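Local coordinates for periplasmic binding protein (Agrobacterium tumefaciens str. B6, PDB 5L9G) that binds the opine mannopine as a periplasmic solute-binding protein, probably delivering it to an ABC transporter for uptake, at residues T53-Q58 and V72-I77. Numbering follows the deposited sequence.
Sequences TQDTFQ and VTWDII. With MO0 (mannopine), chain C.
Trp74 reaches across to residues 53-58 with two parts of its indole, the polar edge going to Asp55 and the benzo end to Phe57. Trp74 NE1 donates to Asp55 OD2 at 2.8 Å, nearly straight at 169°, and the oxygen lies almost in the indole plane. The carboxylate stands close to perpendicular to that plane and takes the N-H on its anti side, somewhat out of its own plane. With CG anti to the backbone N (chi1 -156°), Asp55 holds OD2 out to the indole while OD1 accepts from Thr56 N, which comes from above the carboxylate plane, at 2.8 Å; both oxygens are engaged, which should limit rotation of the carboxylate.

Further along the tryptophan, Trp74 CH2 presses on Phe57 CB at 3.4 Å, and CZ3 sits over one face of the phenyl ring, displaced toward its rim. The rings meet obliquely, planes 42° apart. Beyond them, Phe57 CZ meets Ile77 CB at 4.1 Å. Helix 61-69, which links the two strands, packs on Phe57, Trp74 and Ile77, and strand 23-27 lies between strands 52-56 and 76-80 in the sheet.

Next along the chain, Gln58 O accepts a hydrogen bond from mannopine OAC at 3.1 Å. The N-H of the buried Trp74 is thus satisfied by a partly exposed carboxylate, which the bond would tend to stabilise as an anion, while Phe57, packed on Trp74 and Ile77, has mannopine CAF near its ring.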
loop_
_atom_site.group_PDB
_atom_site.type_symbol
_atom_site.label_atom_id
_atom_site.label_comp_id
_atom_site.label_asym_id
_atom_site.label_seq_id
_atom_site.Cartn_x
_atom_site.Cartn_y
_atom_site.Cartn_z
ATOM N N THR A 53 0.192 21.266 -7.485
ATOM C CA THR A 53 0.075 20.474 -8.705
ATOM C C THR A 53 0.193 18.998 -8.309
ATOM O O THR A 53 1.008 18.659 -7.445
ATOM C CB THR A 53 1.157 20.922 -9.718
ATOM O OG1 THR A 53 0.689 22.077 -10.415
ATOM C CG2 THR A 53 1.535 19.833 -10.739
ATOM N N GLN A 54 -0.619 18.134 -8.930
ATOM C CA GLN A 54 -0.560 16.688 -8.695
ATOM C C GLN A 54 0.263 15.981 -9.779
ATOM O O GLN A 54 0.297 16.417 -10.936
ATOM C CB GLN A 54 -1.971 16.080 -8.734
ATOM C CG GLN A 54 -2.895 16.459 -7.602
ATOM C CD GLN A 54 -4.196 15.717 -7.758
ATOM O OE1 GLN A 54 -4.243 14.480 -7.800
ATOM N NE2 GLN A 54 -5.280 16.458 -7.906
ATOM N N ASP A 55 0.863 14.848 -9.412
ATOM C CA ASP A 55 1.527 13.936 -10.330
ATOM C C ASP A 55 1.245 12.511 -9.824
ATOM O O ASP A 55 0.674 12.351 -8.737
ATOM C CB ASP A 55 3.022 14.218 -10.487
ATOM C CG ASP A 55 3.619 13.705 -11.795
ATOM O OD1 ASP A 55 2.882 13.071 -12.577
ATOM O OD2 ASP A 55 4.822 13.969 -12.048
ATOM N N THR A 56 1.573 11.485 -10.621
ATOM C CA THR A 56 1.336 10.093 -10.206
ATOM C C THR A 56 2.569 9.269 -10.519
ATOM O O THR A 56 3.297 9.577 -11.475
ATOM C CB THR A 56 0.073 9.472 -10.875
ATOM O OG1 THR A 56 0.305 9.408 -12.277
ATOM C CG2 THR A 56 -1.237 10.254 -10.590
ATOM N N PHE A 57 2.811 8.231 -9.707
ATOM C CA PHE A 57 3.929 7.307 -9.873
ATOM C C PHE A 57 3.610 6.019 -9.118
ATOM O O PHE A 57 2.764 6.018 -8.209
ATOM C CB PHE A 57 5.257 7.914 -9.365
ATOM C CG PHE A 57 5.452 7.907 -7.864
ATOM C CD1 PHE A 57 4.727 8.767 -7.046
ATOM C CD2 PHE A 57 6.337 7.002 -7.261
ATOM C CE1 PHE A 57 4.885 8.728 -5.656
ATOM C CE2 PHE A 57 6.515 6.985 -5.877
ATOM C CZ PHE A 57 5.775 7.837 -5.081
ATOM N N GLN A 58 4.306 4.937 -9.468
ATOM C CA GLN A 58 4.062 3.641 -8.827
ATOM C C GLN A 58 5.239 3.129 -8.035
ATOM O O GLN A 58 5.046 2.401 -7.059
ATOM C CB GLN A 58 3.653 2.568 -9.857
ATOM C CG GLN A 58 2.395 2.872 -10.673
ATOM C CD GLN A 58 1.184 3.137 -9.799
ATOM O OE1 GLN A 58 0.954 2.458 -8.779
ATOM N NE2 GLN A 58 0.410 4.138 -10.171
ATOM N N VAL A 72 15.063 17.626 -9.704
ATOM C CA VAL A 72 13.958 17.229 -8.825
ATOM C C VAL A 72 12.768 18.173 -9.075
ATOM O O VAL A 72 12.900 19.391 -8.907
ATOM C CB VAL A 72 14.374 17.175 -7.324
ATOM C CG1 VAL A 72 13.166 16.900 -6.428
ATOM C CG2 VAL A 72 15.462 16.129 -7.091
ATOM N N THR A 73 11.624 17.607 -9.503
ATOM C CA THR A 73 10.395 18.373 -9.749
ATOM C C THR A 73 9.333 18.091 -8.680
ATOM O O THR A 73 8.506 18.950 -8.409
ATOM C CB THR A 73 9.854 18.195 -11.193
ATOM O OG1 THR A 73 9.638 16.814 -11.477
ATOM C CG2 THR A 73 10.768 18.809 -12.246
ATOM N N TRP A 74 9.371 16.902 -8.060
ATOM C CA TRP A 74 8.413 16.521 -7.014
ATOM C C TRP A 74 8.801 17.113 -5.665
ATOM O O TRP A 74 9.992 17.193 -5.345
ATOM C CB TRP A 74 8.364 14.994 -6.879
ATOM C CG TRP A 74 7.779 14.267 -8.054
ATOM C CD1 TRP A 74 6.996 14.785 -9.045
ATOM C CD2 TRP A 74 7.856 12.858 -8.295
ATOM N NE1 TRP A 74 6.616 13.789 -9.914
ATOM C CE2 TRP A 74 7.125 12.595 -9.475
ATOM C CE3 TRP A 74 8.519 11.794 -7.654
ATOM C CZ2 TRP A 74 7.029 11.312 -10.020
ATOM C CZ3 TRP A 74 8.396 10.516 -8.179
ATOM C CH2 TRP A 74 7.669 10.288 -9.355
ATOM N N ASP A 75 7.801 17.539 -4.879
ATOM C CA ASP A 75 8.060 18.034 -3.522
ATOM C C ASP A 75 7.680 16.946 -2.524
ATOM O O ASP A 75 8.558 16.383 -1.862
ATOM C CB ASP A 75 7.292 19.329 -3.240
ATOM C CG ASP A 75 7.838 20.521 -4.010
ATOM O OD1 ASP A 75 9.031 20.813 -3.878
ATOM O OD2 ASP A 75 7.103 21.073 -4.812
ATOM N N ILE A 76 6.382 16.622 -2.450
ATOM C CA ILE A 76 5.864 15.567 -1.567
ATOM C C ILE A 76 5.585 14.299 -2.368
ATOM O O ILE A 76 4.918 14.342 -3.409
ATOM C CB ILE A 76 4.591 16.040 -0.795
ATOM C CG1 ILE A 76 4.862 17.332 0.018
ATOM C CG2 ILE A 76 3.994 14.892 0.083
ATOM C CD1 ILE A 76 3.621 18.090 0.466
ATOM N N ILE A 77 6.036 13.154 -1.839
ATOM C CA ILE A 77 5.738 11.853 -2.433
ATOM C C ILE A 77 5.021 10.999 -1.410
ATOM O O ILE A 77 5.404 10.988 -0.227
ATOM C CB ILE A 77 6.983 11.121 -3.023
ATOM C CG1 ILE A 77 8.149 11.004 -1.988
ATOM C CG2 ILE A 77 7.429 11.792 -4.331
ATOM C CD1 ILE A 77 9.318 10.085 -2.409
HETATM O OAB MO0 C . 6.196 3.507 -2.027
HETATM C CAF MO0 C . 5.829 3.625 -3.374
HETATM C CAG MO0 C . 4.578 2.839 -3.725
HETATM O OAC MO0 C . 4.919 1.546 -4.087
HETATM C CAH MO0 C . 3.479 2.917 -2.695
HETATM O OAM MO0 C . 3.139 4.223 -2.409
HETATM C CAI MO0 C . 2.232 2.087 -3.001
HETATM O OAD MO0 C . 1.616 2.521 -4.175
HETATM C CAJ MO0 C . 1.288 2.024 -1.835
HETATM O OAE MO0 C . 1.949 1.468 -0.734
HETATM C CAK MO0 C . -0.036 1.298 -2.121
HETATM N N MO0 C . -1.151 2.153 -1.691
HETATM C CA MO0 C . -2.455 1.446 -1.709
HETATM C C MO0 C . -3.253 1.863 -2.921
HETATM O O MO0 C . -2.717 2.582 -3.792
HETATM C CB MO0 C . -3.254 1.639 -0.442
HETATM C CG MO0 C . -3.916 2.998 -0.364
HETATM C CD MO0 C . -4.269 3.404 1.023
HETATM O OE1 MO0 C . -5.600 3.246 1.432
HETATM N NE2 MO0 C . -3.456 3.885 1.829
HETATM O OXT MO0 C . -4.439 1.444 -3.110
#